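Local structure of type IV pilin protein (Neisseria meningitidis, 5V0M) at residues A[30-34]-A[54-59]; A[15-19]-A[41-45]; A[5-9]-A[92-97]; A[58-64]-A[75-81]. The protein is a non-core minor pilin of type IV pili and probably contributes to pilus-dependent cell adhesion. All blocks are in the same frame, centred on the assembly; numbering follows the deposited sequence.

Interaction 1 of 4, residues A[30-34]-A[54-59]; sequences KGTFK and VSPDHF
With CG set anti to its own carbonyl carbon (chi1 -61°), Phe33 sends its ring into the bend formed by residues 54-59, and Phe59, whose CG stands between its backbone N and carbonyl carbon (chi1 65°), comes up to meet it. The two rings make a T-shaped pair: the CD1-CE1 edge of Phe59 is presented to a face of Phe33, the planes lie at 89°, and Phe59 CD1 is 3.5 Å from Phe33 CZ. The rim of the Phe33 ring is lined by backbone instead, with His58 N and the carbonyl carbon of Asp57 close to the ring plane. At the stem of the side chain, Phe33 CB packs on Val54 CG1 at 4.0 Å. One direct hydrogen bond joins the two loops, from Phe33 N to Pro56 O (2.9 Å), and the same oxygen receives a CA-H...O contact from Thr32. Thr32 OG1 accepts from Lys34 N at 2.9 Å, an ST turn that shapes the chain around Phe33, while the bent aliphatic part of Lys34 lies along the proline ring, CG to CG 3.8 Å. Two waters complete the junction. One donates to both Gly31 O and Asp57 OD1, the latter also bonded to Tyr27 OH; the other accepts from Lys34 NZ and donates to Val54 O. Met23 of helix 3-30 touches both phenylalanines. The chemistry is thus divided between a buried aromatic pair and a hydrated polar margin, which suggests that the loop following the helix is held to the 54-59 bend largely through Phe33, by its ring and its backbone N-H.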
loop_
_atom_site.group_PDB
_atom_site.type_symbol
_atom_site.label_atom_id
_atom_site.label_comp_id
_atom_site.label_asym_id
_atom_site.label_seq_id
_atom_site.Cartn_x
_atom_site.Cartn_y
_atom_site.Cartn_z
ATOM N N LYS A 30 9.801 19.160 -3.236
ATOM C CA LYS A 30 9.998 19.225 -4.675
ATOM C C LYS A 30 8.813 19.796 -5.430
ATOM O O LYS A 30 8.990 20.250 -6.573
ATOM C CB LYS A 30 10.326 17.829 -5.225
ATOM C CG LYS A 30 11.557 17.209 -4.603
ATOM C CD LYS A 30 12.821 17.944 -4.991
ATOM C CE LYS A 30 14.041 17.107 -4.665
ATOM N NZ LYS A 30 15.311 17.801 -5.009
ATOM N N GLY A 31 7.630 19.817 -4.831
ATOM C CA GLY A 31 6.465 20.352 -5.498
ATOM C C GLY A 31 5.884 19.478 -6.583
ATOM O O GLY A 31 5.068 19.957 -7.376
ATOM N N THR A 32 6.275 18.204 -6.647
ATOM C CA THR A 32 5.714 17.282 -7.621
ATOM C C THR A 32 6.059 15.874 -7.171
ATOM O O THR A 32 7.063 15.668 -6.486
ATOM C CB THR A 32 6.299 17.507 -9.022
ATOM O OG1 THR A 32 5.728 16.562 -9.946
ATOM C CG2 THR A 32 7.828 17.385 -9.016
ATOM N N PHE A 33 5.224 14.908 -7.574
ATOM C CA PHE A 33 5.570 13.500 -7.426
ATOM C C PHE A 33 6.213 12.924 -8.676
ATOM O O PHE A 33 6.704 11.791 -8.625
ATOM C CB PHE A 33 4.324 12.661 -7.095
ATOM C CG PHE A 33 3.639 13.048 -5.819
ATOM C CD1 PHE A 33 4.251 12.896 -4.587
ATOM C CD2 PHE A 33 2.357 13.524 -5.845
ATOM C CE1 PHE A 33 3.595 13.254 -3.433
ATOM C CE2 PHE A 33 1.708 13.892 -4.719
ATOM C CZ PHE A 33 2.311 13.740 -3.488
ATOM N N LYS A 34 6.234 13.670 -9.794
ATOM C CA LYS A 34 6.649 13.097 -11.068
ATOM C C LYS A 34 8.100 12.632 -11.078
ATOM O O LYS A 34 8.440 11.752 -11.875
ATOM C CB LYS A 34 6.407 14.072 -12.222
ATOM C CG LYS A 34 4.970 14.224 -12.604
ATOM C CD LYS A 34 4.443 12.977 -13.320
ATOM C CE LYS A 34 5.051 12.803 -14.710
ATOM N NZ LYS A 34 4.334 11.735 -15.489
ATOM N N VAL A 54 0.756 7.703 -10.508
ATOM C CA VAL A 54 1.566 8.863 -10.152
ATOM C C VAL A 54 1.239 9.983 -11.117
ATOM O O VAL A 54 1.309 9.796 -12.336
ATOM C CB VAL A 54 3.079 8.580 -10.219
ATOM C CG1 VAL A 54 3.875 9.848 -9.877
ATOM C CG2 VAL A 54 3.448 7.443 -9.292
ATOM N N SER A 55 0.906 11.137 -10.575
ATOM C CA SER A 55 0.717 12.338 -11.375
ATOM C C SER A 55 1.447 13.458 -10.642
ATOM O O SER A 55 2.020 13.232 -9.574
ATOM C CB SER A 55 -0.773 12.624 -11.550
ATOM O OG SER A 55 -1.360 12.968 -10.322
ATOM N N PRO A 56 1.491 14.678 -11.174
ATOM C CA PRO A 56 2.231 15.728 -10.458
ATOM C C PRO A 56 1.764 15.958 -9.032
ATOM O O PRO A 56 2.605 16.133 -8.143
ATOM C CB PRO A 56 2.051 16.956 -11.362
ATOM C CG PRO A 56 1.811 16.357 -12.728
ATOM C CD PRO A 56 0.999 15.124 -12.480
ATOM N N ASP A 57 0.448 15.976 -8.787
ATOM C CA ASP A 57 -0.091 16.325 -7.478
ATOM C C ASP A 57 -0.804 15.191 -6.743
ATOM O O ASP A 57 -1.331 15.429 -5.645
ATOM C CB ASP A 57 -1.041 17.520 -7.606
ATOM C CG ASP A 57 -0.369 18.715 -8.208
ATOM O OD1 ASP A 57 0.770 19.023 -7.788
ATOM O OD2 ASP A 57 -0.978 19.301 -9.122
ATOM N N HIS A 58 -0.818 13.975 -7.289
ATOM C CA HIS A 58 -1.521 12.876 -6.645
ATOM C C HIS A 58 -0.766 11.568 -6.860
ATOM O O HIS A 58 0.014 11.414 -7.804
ATOM C CB HIS A 58 -2.930 12.741 -7.209
ATOM C CG HIS A 58 -3.816 13.915 -6.924
ATOM N ND1 HIS A 58 -4.117 14.324 -5.644
ATOM C CD2 HIS A 58 -4.456 14.769 -7.756
ATOM C CE1 HIS A 58 -4.908 15.383 -5.701
ATOM N NE2 HIS A 58 -5.134 15.667 -6.971
ATOM N N PHE A 59 -1.030 10.605 -5.978
ATOM C CA PHE A 59 -0.501 9.263 -6.164
ATOM C C PHE A 59 -1.442 8.239 -5.544
ATOM O O PHE A 59 -2.266 8.556 -4.691
ATOM C CB PHE A 59 0.893 9.090 -5.557
ATOM C CG PHE A 59 0.914 9.215 -4.070
ATOM C CD1 PHE A 59 1.314 10.393 -3.466
ATOM C CD2 PHE A 59 0.510 8.164 -3.248
ATOM C CE1 PHE A 59 1.330 10.516 -2.086
ATOM C CE2 PHE A 59 0.519 8.299 -1.864
ATOM C CZ PHE A 59 0.934 9.471 -1.290
HETATM O O HOH W 1 3.199 19.570 -9.095
HETATM O O HOH W 2 3.881 9.461 -13.900
#

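Interaction 2 of 4, residues A[15-19]-A[41-45]; sequences TLLHN and LKQNK
Residues 41-45 run as an irregular extended chain beside one turn of helix 3-30, coming nearest at Asn19 and Leu41, whose CA atoms are 6.3 Å apart, and at Thr15 and Asn44. Asn19 binds the backbone of Lys42 at both ends of its amide. Its OD1 accepts from Lys42 N at 2.8 Å, in the carbonyl plane and on a lone pair, and its ND2 donates to Lys42 O at 2.9 Å. The second bond is nearly straight, 167° at the hydrogen, and the oxygen lies in the plane of the Asn19 amide. Gripped through both polar atoms by one residue, the amide has its rotation about chi2 and the identity of its oxygen and nitrogen fixed. Leu41 CD2 lies 3.7 Å from the same OD1, so that a methyl group flanks the bonded oxygen. One helical turn earlier, Thr15 divides its two branches: CG2, anti to the backbone N, touches Lys42 O at 3.5 Å, whereas OG1 accepts from Asn44 ND2 at 3.0 Å. That donor N-H is aimed almost straight at the hydroxyl, which lies in the amide plane of Asn44. Thr15 OG1 is also bonded to Glu11 O, and Asn44 OD1 to Tyr46 N, so both partners of this bond are held from behind as well. Val49 touches Thr15 and Asn19, while Leu61 meets Asn19 and Leu41. A loop laid against the long N-terminal helix on its way to the first strand of the sheet is the arrangement of the αβ-loop in the type IV pilin fold.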
loop_
_atom_site.group_PDB
_atom_site.type_symbol
_atom_site.label_atom_id
_atom_site.label_comp_id
_atom_site.label_asym_id
_atom_site.label_seq_id
_atom_site.Cartn_x
_atom_site.Cartn_y
_atom_site.Cartn_z
ATOM N N THR A 15 2.788 -0.163 6.578
ATOM C CA THR A 15 3.762 -0.003 5.496
ATOM C C THR A 15 3.293 1.054 4.500
ATOM O O THR A 15 4.074 1.897 4.048
ATOM C CB THR A 15 3.938 -1.342 4.769
ATOM O OG1 THR A 15 4.368 -2.360 5.678
ATOM C CG2 THR A 15 4.960 -1.210 3.666
ATOM N N LEU A 16 2.024 0.991 4.114
ATOM C CA LEU A 16 1.495 1.972 3.169
ATOM C C LEU A 16 1.530 3.374 3.769
ATOM O O LEU A 16 1.937 4.334 3.100
ATOM C CB LEU A 16 0.081 1.618 2.725
ATOM C CG LEU A 16 0.001 0.376 1.850
ATOM C CD1 LEU A 16 -1.430 -0.147 1.780
ATOM C CD2 LEU A 16 0.505 0.662 0.479
ATOM N N LEU A 17 1.109 3.521 5.035
ATOM C CA LEU A 17 1.090 4.849 5.640
ATOM C C LEU A 17 2.496 5.429 5.692
ATOM O O LEU A 17 2.688 6.625 5.428
ATOM C CB LEU A 17 0.457 4.798 7.034
ATOM C CG LEU A 17 -1.039 4.498 6.991
ATOM C CD1 LEU A 17 -1.549 4.114 8.396
ATOM C CD2 LEU A 17 -1.850 5.667 6.437
ATOM N N HIS A 18 3.502 4.607 6.012
ATOM C CA HIS A 18 4.877 5.101 6.040
ATOM C C HIS A 18 5.317 5.579 4.659
ATOM O O HIS A 18 5.950 6.639 4.520
ATOM C CB HIS A 18 5.816 4.021 6.551
ATOM C CG HIS A 18 5.706 3.778 8.023
ATOM N ND1 HIS A 18 5.044 4.639 8.872
ATOM C CD2 HIS A 18 6.175 2.773 8.798
ATOM C CE1 HIS A 18 5.108 4.172 10.107
ATOM N NE2 HIS A 18 5.793 3.044 10.089
ATOM N N ASN A 19 5.001 4.805 3.617
ATOM C CA ASN A 19 5.331 5.224 2.261
ATOM C C ASN A 19 4.632 6.533 1.926
ATOM O O ASN A 19 5.231 7.429 1.319
ATOM C CB ASN A 19 4.973 4.135 1.241
ATOM C CG ASN A 19 6.037 3.072 1.131
ATOM O OD1 ASN A 19 7.190 3.353 0.824
ATOM N ND2 ASN A 19 5.660 1.825 1.398
ATOM N N LEU A 41 10.483 2.783 -2.544
ATOM C CA LEU A 41 9.328 2.397 -1.749
ATOM C C LEU A 41 9.696 1.297 -0.764
ATOM O O LEU A 41 10.381 0.328 -1.115
ATOM C CB LEU A 41 8.245 1.864 -2.669
ATOM C CG LEU A 41 7.618 2.890 -3.603
ATOM C CD1 LEU A 41 6.708 2.194 -4.595
ATOM C CD2 LEU A 41 6.842 3.958 -2.837
ATOM N N LYS A 42 9.228 1.448 0.474
ATOM C CA LYS A 42 9.439 0.440 1.500
ATOM C C LYS A 42 8.464 -0.716 1.313
ATOM O O LYS A 42 7.264 -0.523 1.080
ATOM C CB LYS A 42 9.241 1.049 2.888
ATOM C CG LYS A 42 10.089 2.286 3.166
ATOM C CD LYS A 42 11.579 1.972 3.228
ATOM C CE LYS A 42 12.387 3.200 3.662
ATOM N NZ LYS A 42 13.819 2.885 3.914
ATOM N N GLN A 43 8.994 -1.923 1.426
ATOM C CA GLN A 43 8.256 -3.143 1.175
ATOM C C GLN A 43 7.862 -3.826 2.470
ATOM O O GLN A 43 8.240 -3.448 3.582
ATOM C CB GLN A 43 9.108 -4.084 0.334
ATOM C CG GLN A 43 9.499 -3.502 -0.992
ATOM C CD GLN A 43 8.301 -3.245 -1.862
ATOM O OE1 GLN A 43 7.393 -4.071 -1.960
ATOM N NE2 GLN A 43 8.284 -2.097 -2.491
ATOM N N ASN A 44 7.109 -4.889 2.285
ATOM C CA ASN A 44 6.595 -5.726 3.334
ATOM C C ASN A 44 6.900 -7.178 2.966
ATOM O O ASN A 44 6.902 -7.522 1.789
ATOM C CB ASN A 44 5.123 -5.401 3.265
ATOM C CG ASN A 44 4.351 -6.057 4.294
ATOM O OD1 ASN A 44 4.134 -7.242 4.223
ATOM N ND2 ASN A 44 3.821 -5.278 5.216
ATOM N N LYS A 45 7.153 -8.039 3.966
ATOM C CA LYS A 45 7.438 -9.443 3.710
ATOM C C LYS A 45 6.300 -10.133 2.959
ATOM O O LYS A 45 6.525 -11.095 2.230
ATOM C CB LYS A 45 7.643 -10.134 5.076
ATOM C CG LYS A 45 8.374 -11.427 5.095
ATOM C CD LYS A 45 9.028 -11.701 6.490
ATOM C CE LYS A 45 8.077 -11.622 7.671
ATOM N NZ LYS A 45 8.616 -12.381 8.850
#

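Interaction 3 of 4, residues A[5-9]-A[92-97]; sequences RRVRL and QSCPGF
The guanidinium of Arg5 grips the carbonyl oxygen of Ser93 end-on with two nitrogens, NH2 at 2.8 Å and NH1 at 3.1 Å from Ser93 O. The oxygen lies in the guanidinium plane, and the NH2 bond is the straighter of the two. Above one face the amide of Gln92 is stacked, its plane within 8° of the guanidinium and Gln92 NE2 3.4 Å from Arg5 CZ; toward the opposite face comes the ring of Pro95, CD 3.7 Å from Arg5 NH1. The amide thus sits squarely on its face, while Pro95 flanks the other off-centre, toward the rim, and the edge of the group does the bonding. The bend at chi3 (65°) of Arg5 turns the guanidinium into this slot. Further along the helix, Leu9 CD1 presses on Pro95 CD at 3.4 Å, a tight carbon pair, and Leu9 CB reaches the edge of the Phe97 ring, CE2 being 3.9 Å away. A water donates to both Arg6 O and Pro95 O.

In the next shell, Glu73 forms a salt bridge with Arg5 NH2, which probably balances the charge and helps to orient the group. Gln92 is held by Thr74 through OE1 and by Gly72 through NE2, which sets the amide over Arg5. A type II beta turn from Cys94 to Phe97 carries Pro95 and Phe97 toward the helix.

The C-terminal loop is thereby joined to the beginning of helix 3-30. Cys94, in disulfide linkage with Cys75, rests on Ala87 of strand 85-88, and Leu9 and Phe97 both lean on Val77 of strand 76-80, between helix and sheet.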
loop_
_atom_site.group_PDB
_atom_site.type_symbol
_atom_site.label_atom_id
_atom_site.label_comp_id
_atom_site.label_asym_id
_atom_site.label_seq_id
_atom_site.Cartn_x
_atom_site.Cartn_y
_atom_site.Cartn_z
ATOM N N ARG A 5 -4.083 -13.458 8.895
ATOM C CA ARG A 5 -4.535 -12.452 7.933
ATOM C C ARG A 5 -4.807 -11.125 8.625
ATOM O O ARG A 5 -4.457 -10.059 8.100
ATOM C CB ARG A 5 -5.775 -12.888 7.141
ATOM C CG ARG A 5 -5.586 -14.107 6.245
ATOM C CD ARG A 5 -6.809 -14.367 5.402
ATOM N NE ARG A 5 -7.016 -13.262 4.465
ATOM C CZ ARG A 5 -8.182 -12.670 4.251
ATOM N NH1 ARG A 5 -9.262 -13.051 4.883
ATOM N NH2 ARG A 5 -8.283 -11.689 3.391
ATOM N N ARG A 6 -5.425 -11.157 9.800
ATOM C CA ARG A 6 -5.663 -9.911 10.512
ATOM C C ARG A 6 -4.355 -9.203 10.797
ATOM O O ARG A 6 -4.238 -8.000 10.548
ATOM C CB ARG A 6 -6.413 -10.151 11.810
ATOM C CG ARG A 6 -7.822 -10.662 11.607
ATOM C CD ARG A 6 -8.632 -10.706 12.918
ATOM N NE ARG A 6 -8.219 -11.717 13.891
ATOM C CZ ARG A 6 -8.620 -12.987 13.863
ATOM N NH1 ARG A 6 -9.459 -13.400 12.926
ATOM N NH2 ARG A 6 -8.217 -13.845 14.794
ATOM N N VAL A 7 -3.346 -9.924 11.300
ATOM C CA VAL A 7 -2.054 -9.298 11.597
ATOM C C VAL A 7 -1.422 -8.726 10.332
ATOM O O VAL A 7 -0.975 -7.572 10.303
ATOM C CB VAL A 7 -1.108 -10.302 12.287
ATOM C CG1 VAL A 7 0.290 -9.735 12.403
ATOM C CG2 VAL A 7 -1.646 -10.702 13.646
ATOM N N ARG A 8 -1.366 -9.534 9.273
ATOM C CA ARG A 8 -0.635 -9.115 8.084
ATOM C C ARG A 8 -1.315 -7.930 7.419
ATOM O O ARG A 8 -0.634 -7.014 6.933
ATOM C CB ARG A 8 -0.473 -10.301 7.140
ATOM C CG ARG A 8 0.457 -11.350 7.714
ATOM C CD ARG A 8 0.471 -12.581 6.844
ATOM N NE ARG A 8 1.332 -13.605 7.432
ATOM C CZ ARG A 8 1.603 -14.773 6.878
ATOM N NH1 ARG A 8 1.103 -15.088 5.700
ATOM N NH2 ARG A 8 2.418 -15.618 7.492
ATOM N N LEU A 9 -2.644 -7.917 7.384
ATOM C CA LEU A 9 -3.350 -6.775 6.810
ATOM C C LEU A 9 -3.197 -5.534 7.661
ATOM O O LEU A 9 -3.094 -4.427 7.109
ATOM C CB LEU A 9 -4.812 -7.112 6.561
ATOM C CG LEU A 9 -5.062 -8.031 5.367
ATOM C CD1 LEU A 9 -6.410 -8.707 5.454
ATOM C CD2 LEU A 9 -4.890 -7.254 4.067
ATOM N N GLN A 92 -13.325 -12.910 -0.799
ATOM C CA GLN A 92 -12.590 -12.972 0.457
ATOM C C GLN A 92 -12.698 -11.611 1.123
ATOM O O GLN A 92 -12.304 -10.594 0.536
ATOM C CB GLN A 92 -11.138 -13.288 0.184
ATOM C CG GLN A 92 -10.350 -13.586 1.428
ATOM C CD GLN A 92 -8.906 -13.933 1.094
ATOM O OE1 GLN A 92 -8.287 -13.316 0.227
ATOM N NE2 GLN A 92 -8.378 -14.958 1.745
ATOM N N SER A 93 -13.203 -11.566 2.345
ATOM C CA SER A 93 -13.236 -10.326 3.090
ATOM C C SER A 93 -11.828 -9.930 3.502
ATOM O O SER A 93 -10.942 -10.778 3.648
ATOM C CB SER A 93 -14.063 -10.497 4.361
ATOM O OG SER A 93 -15.428 -10.702 4.049
ATOM N N CYS A 94 -11.631 -8.645 3.755
ATOM C CA CYS A 94 -10.316 -8.112 4.084
ATOM C C CYS A 94 -10.384 -7.561 5.499
ATOM O O CYS A 94 -10.725 -6.386 5.703
ATOM C CB CYS A 94 -9.904 -7.026 3.089
ATOM S SG CYS A 94 -9.924 -7.564 1.373
ATOM N N PRO A 95 -10.069 -8.368 6.507
ATOM C CA PRO A 95 -10.257 -7.914 7.886
ATOM C C PRO A 95 -9.390 -6.706 8.213
ATOM O O PRO A 95 -8.201 -6.659 7.883
ATOM C CB PRO A 95 -9.876 -9.149 8.723
ATOM C CG PRO A 95 -9.051 -9.971 7.856
ATOM C CD PRO A 95 -9.530 -9.732 6.441
ATOM N N GLY A 96 -10.002 -5.721 8.869
ATOM C CA GLY A 96 -9.394 -4.446 9.137
ATOM C C GLY A 96 -9.759 -3.385 8.126
ATOM O O GLY A 96 -9.534 -2.201 8.377
ATOM N N PHE A 97 -10.302 -3.800 6.981
ATOM C CA PHE A 97 -10.709 -2.911 5.908
ATOM C C PHE A 97 -12.167 -3.103 5.526
ATOM O O PHE A 97 -12.596 -2.589 4.484
ATOM C CB PHE A 97 -9.807 -3.124 4.679
ATOM C CG PHE A 97 -8.346 -2.801 4.931
ATOM C CD1 PHE A 97 -7.845 -1.515 4.830
ATOM C CD2 PHE A 97 -7.481 -3.819 5.290
ATOM C CE1 PHE A 97 -6.497 -1.262 5.077
ATOM C CE2 PHE A 97 -6.140 -3.568 5.522
ATOM C CZ PHE A 97 -5.654 -2.289 5.424
HETATM O O HOH W 3 -6.455 -6.314 9.940
#

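Interaction 4 of 4, residues A[58-64]-A[75-81]; sequences HFTLQAD and CVVTLND
Asp81 turns its carboxylate back across the start of the strand that begins at Phe59, where it meets His58 and Phe59 in different ways. His58 ND1 donates to Asp81 OD2 at 2.8 Å, reaching the syn side of that oxygen, with the carboxylate at the edge of the imidazole and the two planes 39° apart. The other oxygen, OD1, accepts from Phe59 N at 3.0 Å, met from above the carboxylate plane. Asp81 CB meanwhile sits over a face of the Phe59 ring in a CH-pi contact, 3.7 Å from its centroid. With CG between the backbone N and the carbonyl carbon (chi1 63°), the carboxylate is turned so that its two oxygens reach both neighbours while CB stays over the ring.

The strands form an antiparallel beta hairpin at the centre of the four-stranded pilin sheet. Leu61 with Leu79 and Ala63 with Val77 are hydrogen-bonded pairs, Ala63 N to Val77 O being 2.7 Å. Their side chains lie on the face packed against helix 3-30, where Val12 and Leu16 touch Ala63 and Val77.

On the other face, Gln62 and Thr78 point the same way side by side. Gln62 CG touches Val76 CG1 at 3.5 Å, the two side chains crossing at a slant. Gln62 NE2 donates almost straight (175°) to the syn lone pair of Asp64 OD2, and the Asp64 side chain lies beside that of Val76, OD1 next to CG2. Nearer Asp81, a water bridges Thr60 OG1 and Asn80 ND2; Asn80 OD1 accepts from Thr84 N.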
loop_
_atom_site.group_PDB
_atom_site.type_symbol
_atom_site.label_atom_id
_atom_site.label_comp_id
_atom_site.label_asym_id
_atom_site.label_seq_id
_atom_site.Cartn_x
_atom_site.Cartn_y
_atom_site.Cartn_z
ATOM N N HIS A 58 -0.818 13.975 -7.289
ATOM C CA HIS A 58 -1.521 12.876 -6.645
ATOM C C HIS A 58 -0.766 11.568 -6.860
ATOM O O HIS A 58 0.014 11.414 -7.804
ATOM C CB HIS A 58 -2.930 12.741 -7.209
ATOM C CG HIS A 58 -3.816 13.915 -6.924
ATOM N ND1 HIS A 58 -4.117 14.324 -5.644
ATOM C CD2 HIS A 58 -4.456 14.769 -7.756
ATOM C CE1 HIS A 58 -4.908 15.383 -5.701
ATOM N NE2 HIS A 58 -5.134 15.667 -6.971
ATOM N N PHE A 59 -1.030 10.605 -5.978
ATOM C CA PHE A 59 -0.501 9.263 -6.164
ATOM C C PHE A 59 -1.442 8.239 -5.544
ATOM O O PHE A 59 -2.266 8.556 -4.691
ATOM C CB PHE A 59 0.893 9.090 -5.557
ATOM C CG PHE A 59 0.914 9.215 -4.070
ATOM C CD1 PHE A 59 1.314 10.393 -3.466
ATOM C CD2 PHE A 59 0.510 8.164 -3.248
ATOM C CE1 PHE A 59 1.330 10.516 -2.086
ATOM C CE2 PHE A 59 0.519 8.299 -1.864
ATOM C CZ PHE A 59 0.934 9.471 -1.290
ATOM N N THR A 60 -1.299 6.999 -5.994
ATOM C CA THR A 60 -1.928 5.849 -5.351
ATOM C C THR A 60 -0.865 4.783 -5.167
ATOM O O THR A 60 -0.199 4.382 -6.140
ATOM C CB THR A 60 -3.092 5.292 -6.162
ATOM O OG1 THR A 60 -4.091 6.302 -6.324
ATOM C CG2 THR A 60 -3.725 4.106 -5.447
ATOM N N LEU A 61 -0.697 4.355 -3.926
ATOM C CA LEU A 61 0.105 3.200 -3.573
ATOM C C LEU A 61 -0.760 1.961 -3.605
ATOM O O LEU A 61 -1.931 1.997 -3.215
ATOM C CB LEU A 61 0.618 3.380 -2.153
ATOM C CG LEU A 61 1.691 4.444 -2.009
ATOM C CD1 LEU A 61 1.747 5.024 -0.604
ATOM C CD2 LEU A 61 3.025 3.841 -2.413
ATOM N N GLN A 62 -0.175 0.844 -4.026
ATOM C CA GLN A 62 -0.878 -0.431 -4.047
ATOM C C GLN A 62 -0.026 -1.533 -3.450
ATOM O O GLN A 62 1.152 -1.677 -3.797
ATOM C CB GLN A 62 -1.246 -0.802 -5.484
ATOM C CG GLN A 62 -2.033 -2.105 -5.650
ATOM C CD GLN A 62 -2.603 -2.250 -7.047
ATOM O OE1 GLN A 62 -3.396 -1.417 -7.507
ATOM N NE2 GLN A 62 -2.186 -3.288 -7.744
ATOM N N ALA A 63 -0.632 -2.333 -2.572
ATOM C CA ALA A 63 -0.012 -3.501 -1.946
ATOM C C ALA A 63 -0.698 -4.741 -2.497
ATOM O O ALA A 63 -1.888 -4.967 -2.237
ATOM C CB ALA A 63 -0.165 -3.434 -0.431
ATOM N N ASP A 64 0.054 -5.551 -3.280
ATOM C CA ASP A 64 -0.431 -6.806 -3.816
ATOM C C ASP A 64 0.150 -7.945 -2.996
ATOM O O ASP A 64 1.355 -7.931 -2.701
ATOM C CB ASP A 64 0.015 -6.977 -5.272
ATOM C CG ASP A 64 -0.776 -6.099 -6.240
ATOM O OD1 ASP A 64 -1.876 -6.542 -6.647
ATOM O OD2 ASP A 64 -0.320 -4.988 -6.558
ATOM N N CYS A 75 -6.421 -10.045 -0.905
ATOM C CA CYS A 75 -6.755 -8.642 -0.724
ATOM C C CYS A 75 -5.650 -7.745 -1.239
ATOM O O CYS A 75 -4.480 -7.866 -0.849
ATOM C CB CYS A 75 -7.040 -8.333 0.736
ATOM S SG CYS A 75 -8.596 -9.103 1.288
ATOM N N VAL A 76 -6.036 -6.815 -2.094
ATOM C CA VAL A 76 -5.154 -5.766 -2.581
ATOM C C VAL A 76 -5.525 -4.490 -1.857
ATOM O O VAL A 76 -6.699 -4.098 -1.843
ATOM C CB VAL A 76 -5.318 -5.596 -4.095
ATOM C CG1 VAL A 76 -4.493 -4.437 -4.607
ATOM C CG2 VAL A 76 -4.918 -6.878 -4.815
ATOM N N VAL A 77 -4.540 -3.816 -1.282
ATOM C CA VAL A 77 -4.779 -2.649 -0.448
ATOM C C VAL A 77 -4.215 -1.436 -1.165
ATOM O O VAL A 77 -3.084 -1.477 -1.671
ATOM C CB VAL A 77 -4.143 -2.825 0.939
ATOM C CG1 VAL A 77 -4.508 -1.654 1.874
ATOM C CG2 VAL A 77 -4.506 -4.195 1.563
ATOM N N THR A 78 -4.983 -0.348 -1.212
ATOM C CA THR A 78 -4.549 0.894 -1.862
ATOM C C THR A 78 -4.620 2.062 -0.892
ATOM O O THR A 78 -5.448 2.094 0.012
ATOM C CB THR A 78 -5.378 1.228 -3.095
ATOM O OG1 THR A 78 -6.764 1.344 -2.743
ATOM C CG2 THR A 78 -5.214 0.153 -4.149
ATOM N N LEU A 79 -3.756 3.045 -1.098
ATOM C CA LEU A 79 -3.742 4.245 -0.267
ATOM C C LEU A 79 -3.338 5.398 -1.163
ATOM O O LEU A 79 -2.306 5.315 -1.835
ATOM C CB LEU A 79 -2.732 4.140 0.868
ATOM C CG LEU A 79 -2.478 5.416 1.666
ATOM C CD1 LEU A 79 -3.749 5.889 2.399
ATOM C CD2 LEU A 79 -1.377 5.225 2.663
ATOM N N ASN A 80 -4.129 6.459 -1.194
ATOM C CA ASN A 80 -3.792 7.586 -2.046
ATOM C C ASN A 80 -3.372 8.780 -1.203
ATOM O O ASN A 80 -3.389 8.743 0.027
ATOM C CB ASN A 80 -4.914 7.897 -3.048
ATOM C CG ASN A 80 -6.203 8.389 -2.394
ATOM O OD1 ASN A 80 -6.203 8.932 -1.285
ATOM N ND2 ASN A 80 -7.316 8.201 -3.106
ATOM N N ASP A 81 -2.935 9.826 -1.904
ATOM C CA ASP A 81 -2.378 10.991 -1.229
ATOM C C ASP A 81 -3.430 11.764 -0.447
ATOM O O ASP A 81 -3.067 12.538 0.445
ATOM C CB ASP A 81 -1.728 11.914 -2.255
ATOM C CG ASP A 81 -2.717 12.449 -3.227
ATOM O OD1 ASP A 81 -3.148 11.708 -4.138
ATOM O OD2 ASP A 81 -3.060 13.653 -3.100
HETATM O O HOH W 4 -6.884 6.444 -5.526
#

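Interactions 2 and 3 both use helix 3-30, with centres 16 Å apart, and interaction 4, the central strand pair of the sheet, packs one face against that helix. Leu16 CD1 of interaction 2 packs on Val77 CG1 of interaction 4 at 3.4 Å. Interaction 3 is tied to interaction 4 covalently, Cys94 SG to Cys75 SG being 2.0 Å, and Arg5 NH2 approaches the same Cys75 SG at 3.3 Å. Interaction 1 shares His58 and Phe59 with interaction 4, and lies on the opposite side of the chain's centre from interaction 3, about 29 Å between centres. Glycerol, probably from the crystallisation liquor, lies about 3 Å from the side chains of Phe33 and Asp81, hydrogen-bonded to Asp57 O and Asp81 OD2.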